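Local coordinates for protein Pcdhgb2 (Mus musculus, PDB 5SZR) that probably mediates calcium-dependent cell adhesion through its extracellular cadherin repeats and may help establish and maintain specific neuronal connections in the brain, at residues A[152-156]-A[167-173]; A[172-176]-A[205-211]; A[250-254]-A[268-274]; A[366-370]-A[382-387]. One frame throughout, in Å; residues are numbered along the deposited sequence.

Interaction 1. Residues A[152-156]-A[167-173]; sequences NEGFV and LVTDRTL
V156 and V168 form an antiparallel hydrogen-bonded pair, V156 N to V168 O and V168 N to V156 O both 2.8 Å, near the open end of the hairpin 155-159/164-169, and F155 and T169 make the adjoining non-hydrogen-bonded pair. Past them the pairing fades, since D170 N meets G154 O only weakly at 3.3 Å. R171 then takes over with its side chain. With CG anti to the backbone N (chi1 -176°) and a bend at chi3, its guanidinium swings over G154, and G154 N sits 3.6 Å from R171 CZ beneath the centre of that face. R171 NH1 and NH2 converge end-on upon N152 O, each 3.3 Å away, and both bonds are bent to 135° at the hydrogen. A CB on G154 would collide with R171 CB, and the positive phi also suits glycine. V156 CG2 packs at 3.4 Å against D170 CG, the two side chains at about a right angle. F155 faces the interior, its CB 4.0 Å from L167 CD1 and its ring edge-to-face with Y181. Two straight backbone bonds therefore set the register, the buried phenylalanine packs behind them, and the arginine adds a charge-assisted but bent clasp on a single carbonyl oxygen.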
loop_
_atom_site.group_PDB
_atom_site.type_symbol
_atom_site.label_atom_id
_atom_site.label_comp_id
_atom_site.label_asym_id
_atom_site.label_seq_id
_atom_site.Cartn_x
_atom_site.Cartn_y
_atom_site.Cartn_z
ATOM N N ASN A 152 19.377 13.444 -2.313
ATOM C CA ASN A 152 19.359 13.186 -0.876
ATOM C C ASN A 152 18.211 12.230 -0.551
ATOM O O ASN A 152 17.256 12.571 0.148
ATOM C CB ASN A 152 19.232 14.489 -0.088
ATOM C CG ASN A 152 19.420 14.290 1.402
ATOM O OD1 ASN A 152 20.130 13.380 1.833
ATOM N ND2 ASN A 152 18.781 15.138 2.199
ATOM N N GLU A 153 18.305 11.011 -1.076
ATOM C CA GLU A 153 17.297 9.987 -0.852
ATOM C C GLU A 153 17.701 8.999 0.233
ATOM O O GLU A 153 17.048 7.962 0.388
ATOM C CB GLU A 153 16.996 9.251 -2.159
ATOM C CG GLU A 153 16.382 10.144 -3.227
ATOM C CD GLU A 153 15.779 9.360 -4.377
ATOM O OE1 GLU A 153 16.420 8.396 -4.845
ATOM O OE2 GLU A 153 14.657 9.706 -4.808
ATOM N N GLY A 154 18.753 9.294 0.986
ATOM C CA GLY A 154 19.183 8.452 2.075
ATOM C C GLY A 154 20.311 7.492 1.769
ATOM O O GLY A 154 20.326 6.387 2.326
ATOM N N PHE A 155 21.254 7.871 0.909
ATOM C CA PHE A 155 22.380 7.014 0.570
ATOM C C PHE A 155 23.654 7.845 0.591
ATOM O O PHE A 155 23.695 8.939 0.023
ATOM C CB PHE A 155 22.178 6.358 -0.799
ATOM C CG PHE A 155 20.852 5.671 -0.945
ATOM C CD1 PHE A 155 20.565 4.537 -0.206
ATOM C CD2 PHE A 155 19.891 6.160 -1.815
ATOM C CE1 PHE A 155 19.341 3.901 -0.331
ATOM C CE2 PHE A 155 18.663 5.525 -1.945
ATOM C CZ PHE A 155 18.389 4.395 -1.203
ATOM N N VAL A 156 24.685 7.324 1.253
ATOM C CA VAL A 156 25.921 8.054 1.503
ATOM C C VAL A 156 27.100 7.199 1.057
ATOM O O VAL A 156 27.074 5.971 1.193
ATOM C CB VAL A 156 26.049 8.439 2.994
ATOM C CG1 VAL A 156 27.388 9.108 3.277
ATOM C CG2 VAL A 156 24.908 9.352 3.397
ATOM N N LEU A 167 28.776 2.303 -0.670
ATOM C CA LEU A 167 27.495 2.997 -0.672
ATOM C C LEU A 167 26.640 2.439 0.457
ATOM O O LEU A 167 26.319 1.244 0.464
ATOM C CB LEU A 167 26.795 2.828 -2.017
ATOM C CG LEU A 167 25.469 3.573 -2.178
ATOM C CD1 LEU A 167 25.693 5.079 -2.100
ATOM C CD2 LEU A 167 24.794 3.194 -3.487
ATOM N N VAL A 168 26.280 3.290 1.417
ATOM C CA VAL A 168 25.585 2.844 2.614
ATOM C C VAL A 168 24.303 3.648 2.805
ATOM O O VAL A 168 24.175 4.784 2.343
ATOM C CB VAL A 168 26.469 2.955 3.874
ATOM C CG1 VAL A 168 27.809 2.264 3.643
ATOM C CG2 VAL A 168 26.660 4.413 4.269
ATOM N N THR A 169 23.346 3.030 3.499
ATOM C CA THR A 169 22.147 3.730 3.937
ATOM C C THR A 169 22.456 4.574 5.165
ATOM O O THR A 169 23.241 4.176 6.029
ATOM C CB THR A 169 21.029 2.747 4.282
ATOM O OG1 THR A 169 21.463 1.891 5.345
ATOM C CG2 THR A 169 20.647 1.902 3.083
ATOM N N ASP A 170 21.839 5.753 5.233
ATOM C CA ASP A 170 21.847 6.555 6.451
ATOM C C ASP A 170 20.431 6.980 6.824
ATOM O O ASP A 170 20.246 7.988 7.513
ATOM C CB ASP A 170 22.756 7.778 6.304
ATOM C CG ASP A 170 22.191 8.808 5.355
ATOM O OD1 ASP A 170 22.396 10.018 5.593
ATOM O OD2 ASP A 170 21.536 8.404 4.371
ATOM N N ARG A 171 19.433 6.221 6.379
ATOM C CA ARG A 171 18.031 6.549 6.575
ATOM C C ARG A 171 17.242 5.248 6.573
ATOM O O ARG A 171 17.546 4.337 5.798
ATOM C CB ARG A 171 17.535 7.492 5.472
ATOM C CG ARG A 171 16.109 7.977 5.622
ATOM C CD ARG A 171 15.727 8.885 4.457
ATOM N NE ARG A 171 16.610 10.044 4.353
ATOM C CZ ARG A 171 16.552 10.947 3.379
ATOM N NH1 ARG A 171 15.651 10.828 2.413
ATOM N NH2 ARG A 171 17.395 11.969 3.371
ATOM N N THR A 172 16.254 5.152 7.461
ATOM C CA THR A 172 15.385 3.982 7.477
ATOM C C THR A 172 14.559 3.926 6.200
ATOM O O THR A 172 14.034 4.942 5.735
ATOM C CB THR A 172 14.456 4.012 8.689
ATOM O OG1 THR A 172 13.919 5.330 8.837
ATOM C CG2 THR A 172 15.203 3.625 9.955
ATOM N N LEU A 173 14.444 2.729 5.635
ATOM C CA LEU A 173 13.722 2.537 4.391
ATOM C C LEU A 173 12.270 2.161 4.669
ATOM O O LEU A 173 11.886 1.835 5.796
ATOM C CB LEU A 173 14.413 1.472 3.545
ATOM C CG LEU A 173 15.871 1.823 3.203
ATOM C CD1 LEU A 173 16.657 0.590 2.795
ATOM C CD2 LEU A 173 15.924 2.878 2.109
#

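Interaction 2. Residues A[172-176]-A[205-211]; sequences TLDRE and ISDVNDN. With CA (calcium ion), chain N; CA (calcium ion), chain M; CA (calcium ion), chain O.
The calcium site at the junction of two successive cadherin repeats brings E176 together with D207 and D210, so that acidic side chains of both segments share the same ions. E176 bridges the ions: its OE1 binds one calcium at 2.3 Å, while OE2 lies 2.4 Å from the second, which OE1 also approaches more loosely. D210 also spans them, but with one oxygen for each, OD2 for the first ion and OD1 for the second. D174 OD1 completes the protein ligands from these segments on the first ion at 2.3 Å, alongside two waters; on the second, D207 OD1 (2.3 Å) and V208 O do so. A shared metal explains why E176 OE2 and D207 OD1 can stand only 2.9 Å apart, their carboxylates turned 78° to each other. R175 NE donates to D207 OD1 at 3.1 Å from above the carboxylate plane, and its NH2 forms a salt bridge with E176 OE2, so the guanidinium probably offsets charge that the calcium ions leave. The aliphatic part of R175 lies along I205, whose CD1 meets L173 CD1. D207 OD2 turns instead to N247. N209 OD1 and N211 O bind a third calcium at 2.4 Å and 2.3 Å. E121 and D243 supply further ligands from the two repeats. The sequences LDRE and DVNDN, gathered round three ions, are the hallmark of the calcium-rigidified linker of the cadherin family.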
loop_
_atom_site.group_PDB
_atom_site.type_symbol
_atom_site.label_atom_id
_atom_site.label_comp_id
_atom_site.label_asym_id
_atom_site.label_seq_id
_atom_site.Cartn_x
_atom_site.Cartn_y
_atom_site.Cartn_z
ATOM N N THR A 172 16.254 5.152 7.461
ATOM C CA THR A 172 15.385 3.982 7.477
ATOM C C THR A 172 14.559 3.926 6.200
ATOM O O THR A 172 14.034 4.942 5.735
ATOM C CB THR A 172 14.456 4.012 8.689
ATOM O OG1 THR A 172 13.919 5.330 8.837
ATOM C CG2 THR A 172 15.203 3.625 9.955
ATOM N N LEU A 173 14.444 2.729 5.635
ATOM C CA LEU A 173 13.722 2.537 4.391
ATOM C C LEU A 173 12.270 2.161 4.669
ATOM O O LEU A 173 11.886 1.835 5.796
ATOM C CB LEU A 173 14.413 1.472 3.545
ATOM C CG LEU A 173 15.871 1.823 3.203
ATOM C CD1 LEU A 173 16.657 0.590 2.795
ATOM C CD2 LEU A 173 15.924 2.878 2.109
ATOM N N ASP A 174 11.449 2.221 3.618
ATOM C CA ASP A 174 10.033 1.880 3.744
ATOM C C ASP A 174 9.517 1.550 2.345
ATOM O O ASP A 174 9.300 2.457 1.537
ATOM C CB ASP A 174 9.244 3.014 4.380
ATOM C CG ASP A 174 7.764 2.688 4.525
ATOM O OD1 ASP A 174 7.390 1.506 4.383
ATOM O OD2 ASP A 174 6.973 3.617 4.788
ATOM N N ARG A 175 9.312 0.256 2.083
ATOM C CA ARG A 175 8.830 -0.169 0.772
ATOM C C ARG A 175 7.468 0.436 0.464
ATOM O O ARG A 175 7.187 0.799 -0.685
ATOM C CB ARG A 175 8.753 -1.694 0.702
ATOM C CG ARG A 175 8.482 -2.217 -0.698
ATOM C CD ARG A 175 7.883 -3.605 -0.671
ATOM N NE ARG A 175 6.519 -3.594 -0.149
ATOM C CZ ARG A 175 5.442 -3.344 -0.889
ATOM N NH1 ARG A 175 5.573 -3.085 -2.181
ATOM N NH2 ARG A 175 4.234 -3.356 -0.339
ATOM N N GLU A 176 6.609 0.553 1.479
ATOM C CA GLU A 176 5.268 1.079 1.258
ATOM C C GLU A 176 5.283 2.537 0.810
ATOM O O GLU A 176 4.306 2.996 0.206
ATOM C CB GLU A 176 4.427 0.905 2.526
ATOM C CG GLU A 176 3.877 -0.513 2.725
ATOM C CD GLU A 176 4.937 -1.522 3.144
ATOM O OE1 GLU A 176 5.788 -1.181 3.992
ATOM O OE2 GLU A 176 4.919 -2.662 2.628
ATOM N N ILE A 205 13.515 -2.454 -3.274
ATOM C CA ILE A 205 13.270 -2.591 -1.843
ATOM C C ILE A 205 12.294 -3.741 -1.636
ATOM O O ILE A 205 11.157 -3.689 -2.118
ATOM C CB ILE A 205 12.721 -1.289 -1.242
ATOM C CG1 ILE A 205 13.649 -0.110 -1.553
ATOM C CG2 ILE A 205 12.529 -1.444 0.257
ATOM C CD1 ILE A 205 15.011 -0.205 -0.899
ATOM N N SER A 206 12.734 -4.780 -0.930
ATOM C CA SER A 206 11.898 -5.949 -0.693
ATOM C C SER A 206 11.036 -5.756 0.557
ATOM O O SER A 206 11.346 -4.954 1.443
ATOM C CB SER A 206 12.755 -7.212 -0.563
ATOM O OG SER A 206 13.684 -7.089 0.495
ATOM N N ASP A 207 9.945 -6.513 0.619
ATOM C CA ASP A 207 8.916 -6.296 1.628
ATOM C C ASP A 207 9.210 -7.052 2.918
ATOM O O ASP A 207 9.763 -8.155 2.904
ATOM C CB ASP A 207 7.542 -6.713 1.096
ATOM C CG ASP A 207 6.418 -6.435 2.088
ATOM O OD1 ASP A 207 6.206 -5.252 2.431
ATOM O OD2 ASP A 207 5.741 -7.396 2.516
ATOM N N VAL A 208 8.830 -6.435 4.032
ATOM C CA VAL A 208 8.824 -7.036 5.358
ATOM C C VAL A 208 7.412 -6.882 5.913
ATOM O O VAL A 208 6.694 -5.938 5.564
ATOM C CB VAL A 208 9.881 -6.374 6.276
ATOM C CG1 VAL A 208 9.733 -6.814 7.722
ATOM C CG2 VAL A 208 11.283 -6.693 5.775
ATOM N N ASN A 209 6.991 -7.833 6.748
ATOM C CA ASN A 209 5.661 -7.769 7.353
ATOM C C ASN A 209 5.706 -6.785 8.518
ATOM O O ASN A 209 5.814 -7.155 9.690
ATOM C CB ASN A 209 5.195 -9.146 7.807
ATOM C CG ASN A 209 3.744 -9.144 8.262
ATOM O OD1 ASN A 209 2.954 -8.302 7.838
ATOM N ND2 ASN A 209 3.389 -10.088 9.129
ATOM N N ASP A 210 5.606 -5.496 8.186
ATOM C CA ASP A 210 5.613 -4.448 9.202
ATOM C C ASP A 210 4.310 -3.654 9.231
ATOM O O ASP A 210 4.270 -2.564 9.805
ATOM C CB ASP A 210 6.808 -3.513 9.001
ATOM C CG ASP A 210 6.891 -2.953 7.585
ATOM O OD1 ASP A 210 6.267 -3.532 6.668
ATOM O OD2 ASP A 210 7.591 -1.934 7.392
ATOM N N ASN A 211 3.236 -4.181 8.641
ATOM C CA ASN A 211 1.941 -3.508 8.634
ATOM C C ASN A 211 0.866 -4.475 9.103
ATOM O O ASN A 211 0.680 -5.540 8.507
ATOM C CB ASN A 211 1.598 -2.969 7.244
ATOM C CG ASN A 211 2.438 -1.768 6.864
ATOM O OD1 ASN A 211 2.128 -0.636 7.238
ATOM N ND2 ASN A 211 3.510 -2.008 6.114
HETATM CA CA CA N . 5.958 -3.997 4.380
HETATM CA CA CA M . 7.339 -0.507 5.578
HETATM CA CA CA O . 0.955 -7.283 6.971
HETATM O O HOH W 1 8.830 0.878 6.838
HETATM O O HOH W 2 5.376 0.512 6.766
#

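Interaction 3. Residues A[250-254]-A[268-274]; sequences ISYSI and VSVNQDS
Y252 leans toward segment 268-274 with its ring turned edge-on to D273 O, 3.9 Å from CE2, while I250 CG2 lies over one ring face. CG stands anti to the carbonyl carbon (chi1 -53°), which carries the ring past Q272 and lets OH continue to A239 N. The same residue makes the backbone link: Y252 N donates to Q272 O at 2.9 Å with 162° at the hydrogen. S251 CA approaches Q272 O too, at 3.2 Å, as a CA-H...O contact. Farther along, V270 CG1, placed between the backbone N and the carbonyl carbon (chi1 70°), presses on S253 CA at 3.6 Å and, obliquely, on I254 CG1 at 3.9 Å. I254 CD1 reaches on to S269 CA (3.8 Å) and to V268 CG2. N271 OD1 makes an Asx turn through D273 N, extended to an Asx motif by S274 N. Replacing Y252 by an alanine would probably open a gap beside D273 and S274 and deprive A239 N of its hydroxyl partner. Edge strand 250-257 of one sheet of this cadherin sandwich thus meets edge strand 268-270 of the other through apolar packing, while the direct backbone bond, seconded by a water between I250 O and D273 O, comes from the following turn.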
loop_
_atom_site.group_PDB
_atom_site.type_symbol
_atom_site.label_atom_id
_atom_site.label_comp_id
_atom_site.label_asym_id
_atom_site.label_seq_id
_atom_site.Cartn_x
_atom_site.Cartn_y
_atom_site.Cartn_z
ATOM N N ILE A 250 -5.104 -11.749 4.134
ATOM C CA ILE A 250 -5.923 -11.592 5.336
ATOM C C ILE A 250 -6.780 -12.831 5.559
ATOM O O ILE A 250 -7.349 -13.395 4.615
ATOM C CB ILE A 250 -6.815 -10.340 5.242
ATOM C CG1 ILE A 250 -5.980 -9.108 4.893
ATOM C CG2 ILE A 250 -7.551 -10.116 6.553
ATOM C CD1 ILE A 250 -4.953 -8.780 5.930
ATOM N N SER A 251 -6.884 -13.249 6.820
ATOM C CA SER A 251 -7.855 -14.246 7.250
ATOM C C SER A 251 -8.698 -13.657 8.372
ATOM O O SER A 251 -8.160 -13.058 9.309
ATOM C CB SER A 251 -7.168 -15.530 7.714
ATOM O OG SER A 251 -6.624 -16.232 6.612
ATOM N N TYR A 252 -10.014 -13.818 8.268
ATOM C CA TYR A 252 -10.956 -13.333 9.271
ATOM C C TYR A 252 -11.437 -14.479 10.150
ATOM O O TYR A 252 -11.569 -15.620 9.698
ATOM C CB TYR A 252 -12.158 -12.652 8.615
ATOM C CG TYR A 252 -11.767 -11.577 7.630
ATOM C CD1 TYR A 252 -11.401 -10.310 8.066
ATOM C CD2 TYR A 252 -11.744 -11.836 6.267
ATOM C CE1 TYR A 252 -11.030 -9.327 7.170
ATOM C CE2 TYR A 252 -11.383 -10.862 5.362
ATOM C CZ TYR A 252 -11.023 -9.607 5.817
ATOM O OH TYR A 252 -10.663 -8.633 4.911
ATOM N N SER A 253 -11.706 -14.158 11.416
ATOM C CA SER A 253 -12.195 -15.143 12.372
ATOM C C SER A 253 -12.994 -14.434 13.460
ATOM O O SER A 253 -12.984 -13.203 13.569
ATOM C CB SER A 253 -11.042 -15.950 12.981
ATOM O OG SER A 253 -10.225 -15.135 13.806
ATOM N N ILE A 254 -13.689 -15.231 14.271
ATOM C CA ILE A 254 -14.459 -14.740 15.409
ATOM C C ILE A 254 -13.779 -15.233 16.676
ATOM O O ILE A 254 -13.600 -16.444 16.858
ATOM C CB ILE A 254 -15.921 -15.212 15.363
ATOM C CG1 ILE A 254 -16.656 -14.613 14.163
ATOM C CG2 ILE A 254 -16.635 -14.856 16.656
ATOM C CD1 ILE A 254 -18.116 -15.032 14.086
ATOM N N VAL A 268 -23.459 -17.354 14.806
ATOM C CA VAL A 268 -22.803 -16.644 13.717
ATOM C C VAL A 268 -21.458 -17.288 13.418
ATOM O O VAL A 268 -20.828 -17.903 14.285
ATOM C CB VAL A 268 -22.617 -15.146 14.036
ATOM C CG1 VAL A 268 -23.964 -14.430 14.058
ATOM C CG2 VAL A 268 -21.897 -14.979 15.362
ATOM N N SER A 269 -21.029 -17.144 12.167
ATOM C CA SER A 269 -19.694 -17.517 11.731
ATOM C C SER A 269 -19.234 -16.491 10.711
ATOM O O SER A 269 -20.022 -15.677 10.222
ATOM C CB SER A 269 -19.663 -18.924 11.126
ATOM O OG SER A 269 -20.367 -18.947 9.897
ATOM N N VAL A 270 -17.946 -16.531 10.382
ATOM C CA VAL A 270 -17.393 -15.676 9.342
ATOM C C VAL A 270 -16.566 -16.536 8.400
ATOM O O VAL A 270 -15.855 -17.449 8.836
ATOM C CB VAL A 270 -16.560 -14.515 9.931
ATOM C CG1 VAL A 270 -15.257 -15.015 10.537
ATOM C CG2 VAL A 270 -16.306 -13.457 8.876
ATOM N N ASN A 271 -16.703 -16.280 7.102
ATOM C CA ASN A 271 -15.865 -16.954 6.123
ATOM C C ASN A 271 -14.451 -16.384 6.197
ATOM O O ASN A 271 -14.260 -15.166 6.126
ATOM C CB ASN A 271 -16.446 -16.786 4.722
ATOM C CG ASN A 271 -15.641 -17.516 3.669
ATOM O OD1 ASN A 271 -14.583 -17.050 3.240
ATOM N ND2 ASN A 271 -16.142 -18.670 3.238
ATOM N N GLN A 272 -13.460 -17.263 6.353
ATOM C CA GLN A 272 -12.109 -16.812 6.678
ATOM C C GLN A 272 -11.441 -16.043 5.540
ATOM O O GLN A 272 -10.495 -15.288 5.794
ATOM C CB GLN A 272 -11.235 -18.004 7.066
ATOM C CG GLN A 272 -10.851 -18.888 5.891
ATOM C CD GLN A 272 -9.739 -19.863 6.226
ATOM O OE1 GLN A 272 -9.205 -19.859 7.337
ATOM N NE2 GLN A 272 -9.381 -20.705 5.262
ATOM N N ASP A 273 -11.894 -16.212 4.301
ATOM C CA ASP A 273 -11.274 -15.526 3.176
ATOM C C ASP A 273 -12.069 -14.322 2.697
ATOM O O ASP A 273 -11.473 -13.317 2.299
ATOM C CB ASP A 273 -11.067 -16.502 2.012
ATOM C CG ASP A 273 -10.112 -17.631 2.360
ATOM O OD1 ASP A 273 -9.225 -17.425 3.216
ATOM O OD2 ASP A 273 -10.247 -18.726 1.780
ATOM N N SER A 274 -13.398 -14.388 2.741
ATOM C CA SER A 274 -14.237 -13.308 2.238
ATOM C C SER A 274 -14.659 -12.313 3.311
ATOM O O SER A 274 -15.024 -11.180 2.973
ATOM C CB SER A 274 -15.505 -13.876 1.591
ATOM O OG SER A 274 -16.425 -14.261 2.593
HETATM O O HOH W 3 -8.733 -12.464 2.754
#

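Interaction 4. Residues A[366-370]-A[382-387]; sequences WLSYH and LGLRTG
Y369 N donates to L384 O at 2.7 Å, and R385 NH1 to L367 O at 3.1 Å. In the second bond the oxygen lies in the guanidinium plane, but the donor sits 67° out of the carbonyl plane, a position that lets the same guanidinium lie flat on W366. That stack is close to parallel, planes 3° apart and centres 3.6 Å, with R385 CZ over the five-membered ring in a cation-pi contact. R385 bends at chi2 (-63°), which brings its guanidinium over the indole. S368 OG and H370 NE2 are hydrogen-bonded at 2.6 Å, which holds the imidazole where its CE1 meets L384 CD1 at 3.7 Å. Around the Y369 ring, G387 CA stands over one face, 3.7 Å from the ring centroid, and L384 O lies at the edge. A CB on G387 would strike this ring. L382 CD2 packs against H370 C at 3.4 Å. A serine in place of Y369 is likely to strip G387 of its aromatic cover and lose the hydroxyl's weak bond to A356 N. Strand 368-374 pairs with strand 402-410, and the Y369 side chain touches V409 there and V354 of strand 350-357 in the other sheet of the sandwich.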
loop_
_atom_site.group_PDB
_atom_site.type_symbol
_atom_site.label_atom_id
_atom_site.label_comp_id
_atom_site.label_asym_id
_atom_site.label_seq_id
_atom_site.Cartn_x
_atom_site.Cartn_y
_atom_site.Cartn_z
ATOM N N TRP A 366 -48.672 -2.780 19.403
ATOM C CA TRP A 366 -49.511 -1.656 19.810
ATOM C C TRP A 366 -50.963 -1.997 19.478
ATOM O O TRP A 366 -51.362 -1.983 18.309
ATOM C CB TRP A 366 -49.076 -0.367 19.120
ATOM C CG TRP A 366 -49.637 0.874 19.758
ATOM C CD1 TRP A 366 -50.306 0.953 20.950
ATOM C CD2 TRP A 366 -49.589 2.207 19.236
ATOM N NE1 TRP A 366 -50.666 2.255 21.203
ATOM C CE2 TRP A 366 -50.239 3.044 20.167
ATOM C CE3 TRP A 366 -49.063 2.773 18.073
ATOM C CZ2 TRP A 366 -50.374 4.416 19.969
ATOM C CZ3 TRP A 366 -49.191 4.142 17.881
ATOM C CH2 TRP A 366 -49.841 4.947 18.827
ATOM N N LEU A 367 -51.752 -2.298 20.499
ATOM C CA LEU A 367 -53.077 -2.855 20.276
ATOM C C LEU A 367 -54.129 -1.764 20.154
ATOM O O LEU A 367 -54.061 -0.729 20.823
ATOM C CB LEU A 367 -53.443 -3.823 21.400
ATOM C CG LEU A 367 -52.406 -4.935 21.536
ATOM C CD1 LEU A 367 -52.910 -6.028 22.458
ATOM C CD2 LEU A 367 -52.025 -5.497 20.163
ATOM N N SER A 368 -55.097 -2.002 19.276
ATOM C CA SER A 368 -56.236 -1.121 19.091
ATOM C C SER A 368 -57.480 -1.984 18.964
ATOM O O SER A 368 -57.430 -3.068 18.375
ATOM C CB SER A 368 -56.078 -0.235 17.856
ATOM O OG SER A 368 -56.357 -0.971 16.679
ATOM N N TYR A 369 -58.591 -1.491 19.507
ATOM C CA TYR A 369 -59.814 -2.262 19.679
ATOM C C TYR A 369 -60.913 -1.685 18.799
ATOM O O TYR A 369 -61.140 -0.472 18.802
ATOM C CB TYR A 369 -60.237 -2.253 21.149
ATOM C CG TYR A 369 -59.212 -2.892 22.063
ATOM C CD1 TYR A 369 -59.353 -4.211 22.474
ATOM C CD2 TYR A 369 -58.100 -2.180 22.506
ATOM C CE1 TYR A 369 -58.422 -4.805 23.303
ATOM C CE2 TYR A 369 -57.153 -2.768 23.336
ATOM C CZ TYR A 369 -57.319 -4.081 23.728
ATOM O OH TYR A 369 -56.389 -4.672 24.554
ATOM N N HIS A 370 -61.595 -2.551 18.051
ATOM C CA HIS A 370 -62.573 -2.117 17.065
ATOM C C HIS A 370 -63.846 -2.943 17.171
ATOM O O HIS A 370 -63.796 -4.145 17.450
ATOM C CB HIS A 370 -62.012 -2.233 15.647
ATOM C CG HIS A 370 -60.697 -1.543 15.461
ATOM N ND1 HIS A 370 -60.592 -0.264 14.960
ATOM C CD2 HIS A 370 -59.432 -1.956 15.711
ATOM C CE1 HIS A 370 -59.318 0.081 14.907
ATOM N NE2 HIS A 370 -58.594 -0.927 15.358
ATOM N N LEU A 382 -66.440 1.597 22.437
ATOM C CA LEU A 382 -65.299 0.708 22.635
ATOM C C LEU A 382 -64.024 1.537 22.562
ATOM O O LEU A 382 -63.699 2.091 21.506
ATOM C CB LEU A 382 -65.291 -0.413 21.596
ATOM C CG LEU A 382 -64.104 -1.376 21.665
ATOM C CD1 LEU A 382 -64.055 -2.070 23.020
ATOM C CD2 LEU A 382 -64.171 -2.392 20.539
ATOM N N GLY A 383 -63.309 1.631 23.682
ATOM C CA GLY A 383 -62.085 2.408 23.746
ATOM C C GLY A 383 -61.039 1.938 22.758
ATOM O O GLY A 383 -60.587 0.790 22.822
ATOM N N LEU A 384 -60.660 2.826 21.830
ATOM C CA LEU A 384 -59.733 2.453 20.766
ATOM C C LEU A 384 -58.456 1.837 21.323
ATOM O O LEU A 384 -57.971 0.826 20.805
ATOM C CB LEU A 384 -59.399 3.676 19.909
ATOM C CG LEU A 384 -58.388 3.441 18.785
ATOM C CD1 LEU A 384 -58.868 2.333 17.862
ATOM C CD2 LEU A 384 -58.153 4.718 18.005
ATOM N N ARG A 385 -57.900 2.427 22.380
ATOM C CA ARG A 385 -56.687 1.908 22.994
ATOM C C ARG A 385 -56.926 1.207 24.321
ATOM O O ARG A 385 -56.051 0.464 24.770
ATOM C CB ARG A 385 -55.669 3.037 23.211
ATOM C CG ARG A 385 -55.235 3.735 21.939
ATOM C CD ARG A 385 -54.523 2.776 21.001
ATOM N NE ARG A 385 -53.939 3.466 19.854
ATOM C CZ ARG A 385 -53.287 2.853 18.870
ATOM N NH1 ARG A 385 -53.133 1.535 18.898
ATOM N NH2 ARG A 385 -52.780 3.555 17.865
ATOM N N THR A 386 -58.074 1.419 24.958
ATOM C CA THR A 386 -58.309 0.833 26.272
ATOM C C THR A 386 -59.057 -0.494 26.213
ATOM O O THR A 386 -58.885 -1.335 27.104
ATOM C CB THR A 386 -59.080 1.819 27.156
ATOM O OG1 THR A 386 -60.380 2.044 26.598
ATOM C CG2 THR A 386 -58.338 3.145 27.238
ATOM N N GLY A 387 -59.862 -0.722 25.181
ATOM C CA GLY A 387 -60.681 -1.917 25.180
ATOM C C GLY A 387 -61.772 -1.904 26.226
ATOM O O GLY A 387 -62.293 -2.965 26.585
HETATM O O HOH W 4 -63.183 1.539 18.839
HETATM O O HOH W 5 -56.964 -3.833 27.599
#

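In the fold
This piece of the protein spans extracellular cadherin domains 3-6. From the N terminus, interaction 1 closes the ten-residue loop of a hairpin, 155-159 with 164-169. Interaction 2 overlaps it in sequence at T172 and L173 and closes a 28-residue loop holding strand 180-189 and most of strand 196-206, bringing the base of this repeat to the linker. Interactions 3 and 4 follow in series, closing loops of 13 and 11 residues in the next two repeats. Each sets an edge strand of one sheet against the edge strand or following turn of the other sheet. None nests or crosses. Centres of interactions 2 and 3 lie about 27 Å apart, those of 3 and 4 about 49 Å, consistent with a drawn-out string of domains.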